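Leucine-rich repeat protein TpLRR (Treponema pallidum, PDB 6MLX) is of unknown function but is a secreted, probably periplasmic, leucine-rich repeat protein whose solenoid of BspA-type repeats may serve as a binding scaffold. Local coordinates at residues K4-Y13 and I24-V35. Sequence-based numbering, arbitrary orientation.
Sequences KETPAKFFQY and ITRYLGKGIAVV
The rings of F11 and Y27 meet obliquely, their planes 42° apart, with F11 CE1 3.6 Å from Y27 CD1. V34 reaches both: its CG1, like T6 O, lies in the plane of the F11 ring, at its edge, 3.7 Å from F11 CZ, while its CG2 sits over one face of Y27, offset toward the rim. G29 N lies above the opposite face of Y27, likewise toward its rim. Y27 CG is anti to the backbone N (chi1 170°), which directs the phenol toward G31, whose N donates to Y27 OH. F11 and Y27 are a non-hydrogen-bonded pair of the antiparallel hairpin 11-15/22-27, which stands at the N-terminal end of the leucine-rich repeat solenoid. A classic beta bulge shifts its register by one residue: T25 and R26 both face Q12, and their two N-H groups grip Q12 O from the same face of its plane. On the face that carries Q12 and R26, Q12 CG meets L28 CD1 at 3.7 Å. T6 clasps strand 33-35 twice, T6 N giving to V35 O in the carbonyl plane (2.7 Å) and T6 OG1 accepting from V35 N (2.8 Å).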
# COMPACT_ATOMS: atom_id res chain seq x y z
N LYS A 4 1.93 17.15 -18.46
CA LYS A 4 1.97 18.11 -17.36
C LYS A 4 3.29 17.94 -16.58
O LYS A 4 3.85 18.92 -16.12
CB LYS A 4 0.71 17.96 -16.46
CG LYS A 4 0.61 18.92 -15.21
CD LYS A 4 1.54 18.49 -14.02
CE LYS A 4 1.17 19.13 -12.65
NZ LYS A 4 2.33 19.02 -11.68
N GLU A 5 3.78 16.69 -16.52
CA GLU A 5 4.93 16.20 -15.74
C GLU A 5 5.75 17.21 -14.94
O GLU A 5 6.21 18.22 -15.48
CB GLU A 5 5.89 15.43 -16.66
CG GLU A 5 5.30 14.16 -17.21
CD GLU A 5 6.29 13.31 -17.99
OE1 GLU A 5 7.45 13.74 -18.20
OE2 GLU A 5 5.90 12.19 -18.38
N THR A 6 5.98 16.90 -13.67
CA THR A 6 6.84 17.72 -12.82
C THR A 6 8.27 17.69 -13.36
O THR A 6 8.83 16.60 -13.55
CB THR A 6 6.80 17.20 -11.39
OG1 THR A 6 5.45 17.14 -10.93
CG2 THR A 6 7.63 18.09 -10.47
N PRO A 7 8.89 18.85 -13.60
CA PRO A 7 10.22 18.85 -14.24
C PRO A 7 11.26 18.14 -13.39
O PRO A 7 11.18 18.11 -12.16
CB PRO A 7 10.53 20.35 -14.38
CG PRO A 7 9.75 20.99 -13.30
CD PRO A 7 8.45 20.21 -13.24
N ALA A 8 12.26 17.57 -14.07
CA ALA A 8 13.23 16.74 -13.38
C ALA A 8 14.00 17.48 -12.30
O ALA A 8 14.48 16.85 -11.35
CB ALA A 8 14.22 16.13 -14.38
N LYS A 9 14.11 18.81 -12.39
CA LYS A 9 14.97 19.54 -11.46
C LYS A 9 14.45 19.50 -10.03
O LYS A 9 15.22 19.75 -9.09
CB LYS A 9 15.15 20.99 -11.92
CG LYS A 9 13.88 21.82 -11.94
CD LYS A 9 14.16 23.17 -12.58
CE LYS A 9 13.38 24.29 -11.91
NZ LYS A 9 13.81 25.64 -12.43
N PHE A 10 13.18 19.15 -9.82
CA PHE A 10 12.67 18.95 -8.47
C PHE A 10 12.98 17.56 -7.90
O PHE A 10 12.57 17.28 -6.77
CB PHE A 10 11.15 19.20 -8.44
CG PHE A 10 10.77 20.65 -8.65
CD1 PHE A 10 10.27 21.09 -9.87
CD2 PHE A 10 10.94 21.58 -7.62
CE1 PHE A 10 9.93 22.43 -10.06
CE2 PHE A 10 10.61 22.93 -7.81
CZ PHE A 10 10.10 23.35 -9.02
N PHE A 11 13.70 16.69 -8.63
CA PHE A 11 14.06 15.37 -8.12
C PHE A 11 15.57 15.13 -8.16
O PHE A 11 16.25 15.53 -9.10
CB PHE A 11 13.40 14.23 -8.93
CG PHE A 11 11.94 14.39 -9.09
CD1 PHE A 11 11.07 13.90 -8.13
CD2 PHE A 11 11.42 15.06 -10.19
CE1 PHE A 11 9.72 14.06 -8.26
CE2 PHE A 11 10.07 15.24 -10.33
CZ PHE A 11 9.21 14.73 -9.37
N GLN A 12 16.06 14.46 -7.12
CA GLN A 12 17.33 13.76 -7.17
C GLN A 12 17.07 12.31 -7.58
O GLN A 12 16.08 11.70 -7.15
CB GLN A 12 18.04 13.81 -5.81
CG GLN A 12 18.23 15.22 -5.30
CD GLN A 12 19.03 15.29 -4.02
OE1 GLN A 12 19.19 14.30 -3.30
NE2 GLN A 12 19.53 16.48 -3.73
N TYR A 13 17.98 11.77 -8.39
CA TYR A 13 17.81 10.46 -8.99
C TYR A 13 19.17 9.82 -9.27
O TYR A 13 20.19 10.51 -9.34
CB TYR A 13 17.03 10.53 -10.32
CG TYR A 13 17.67 11.44 -11.35
CD1 TYR A 13 18.58 10.96 -12.28
CD2 TYR A 13 17.36 12.79 -11.38
CE1 TYR A 13 19.16 11.81 -13.22
CE2 TYR A 13 17.93 13.64 -12.30
CZ TYR A 13 18.83 13.15 -13.22
OH TYR A 13 19.39 14.01 -14.14
N ILE A 24 14.17 7.35 -8.74
CA ILE A 24 13.97 8.64 -8.08
C ILE A 24 14.30 8.49 -6.60
O ILE A 24 13.67 7.69 -5.89
CB ILE A 24 12.54 9.15 -8.28
CG1 ILE A 24 12.23 9.34 -9.76
CG2 ILE A 24 12.33 10.47 -7.55
CD1 ILE A 24 13.02 10.43 -10.42
N THR A 25 15.29 9.24 -6.14
CA THR A 25 15.77 9.11 -4.77
C THR A 25 15.25 10.21 -3.85
O THR A 25 15.20 10.00 -2.64
CB THR A 25 17.30 9.10 -4.73
OG1 THR A 25 17.80 10.33 -5.27
CG2 THR A 25 17.83 7.96 -5.56
N ARG A 26 14.88 11.37 -4.39
CA ARG A 26 14.32 12.38 -3.50
C ARG A 26 13.49 13.36 -4.32
O ARG A 26 13.85 13.71 -5.45
CB ARG A 26 15.43 13.10 -2.71
CG ARG A 26 14.94 14.08 -1.65
CD ARG A 26 14.11 13.36 -0.54
NE ARG A 26 14.03 14.14 0.70
CZ ARG A 26 12.99 14.14 1.55
NH1 ARG A 26 11.91 13.42 1.30
NH2 ARG A 26 13.04 14.87 2.65
N TYR A 27 12.35 13.76 -3.76
CA TYR A 27 11.59 14.89 -4.26
C TYR A 27 11.98 16.11 -3.43
O TYR A 27 11.89 16.07 -2.20
CB TYR A 27 10.09 14.62 -4.18
CG TYR A 27 9.24 15.84 -4.46
CD1 TYR A 27 9.31 16.51 -5.67
CD2 TYR A 27 8.34 16.30 -3.50
CE1 TYR A 27 8.52 17.61 -5.92
CE2 TYR A 27 7.55 17.40 -3.73
CZ TYR A 27 7.64 18.06 -4.94
OH TYR A 27 6.84 19.15 -5.16
N LEU A 28 12.41 17.16 -4.12
CA LEU A 28 12.94 18.35 -3.46
C LEU A 28 11.91 19.46 -3.31
O LEU A 28 12.00 20.26 -2.37
CB LEU A 28 14.15 18.89 -4.24
CG LEU A 28 15.24 17.86 -4.51
CD1 LEU A 28 16.33 18.36 -5.47
CD2 LEU A 28 15.85 17.35 -3.21
N GLY A 29 10.91 19.52 -4.18
CA GLY A 29 9.96 20.61 -4.16
C GLY A 29 9.00 20.50 -2.99
O GLY A 29 9.15 19.69 -2.07
N LYS A 30 8.01 21.38 -3.01
CA LYS A 30 6.94 21.38 -2.00
C LYS A 30 5.63 21.79 -2.65
O LYS A 30 4.87 22.59 -2.09
CB LYS A 30 7.27 22.29 -0.81
CG LYS A 30 8.76 22.43 -0.47
CD LYS A 30 9.02 22.78 1.00
CE LYS A 30 10.46 23.33 1.18
NZ LYS A 30 11.40 22.27 1.66
N GLY A 31 5.37 21.29 -3.85
CA GLY A 31 4.09 21.55 -4.48
C GLY A 31 2.98 20.77 -3.81
O GLY A 31 3.17 19.98 -2.89
N ILE A 32 1.76 21.02 -4.27
CA ILE A 32 0.63 20.24 -3.78
C ILE A 32 0.39 19.01 -4.63
O ILE A 32 -0.38 18.12 -4.24
CB ILE A 32 -0.61 21.14 -3.73
CG1 ILE A 32 -0.77 21.84 -5.08
CG2 ILE A 32 -0.45 22.16 -2.62
CD1 ILE A 32 -2.18 22.22 -5.40
N ALA A 33 1.06 18.92 -5.78
CA ALA A 33 0.81 17.89 -6.78
C ALA A 33 2.10 17.64 -7.55
O ALA A 33 2.70 18.58 -8.09
CB ALA A 33 -0.31 18.30 -7.73
N VAL A 34 2.53 16.38 -7.56
CA VAL A 34 3.65 15.91 -8.35
C VAL A 34 3.10 14.95 -9.40
O VAL A 34 2.28 14.08 -9.08
CB VAL A 34 4.71 15.22 -7.46
CG1 VAL A 34 5.73 14.43 -8.29
CG2 VAL A 34 5.40 16.25 -6.61
N VAL A 35 3.48 15.16 -10.65
CA VAL A 35 3.31 14.18 -11.71
C VAL A 35 4.71 13.70 -12.04
O VAL A 35 5.47 14.39 -12.74
CB VAL A 35 2.59 14.74 -12.94
CG1 VAL A 35 2.50 13.66 -14.02
CG2 VAL A 35 1.21 15.26 -12.57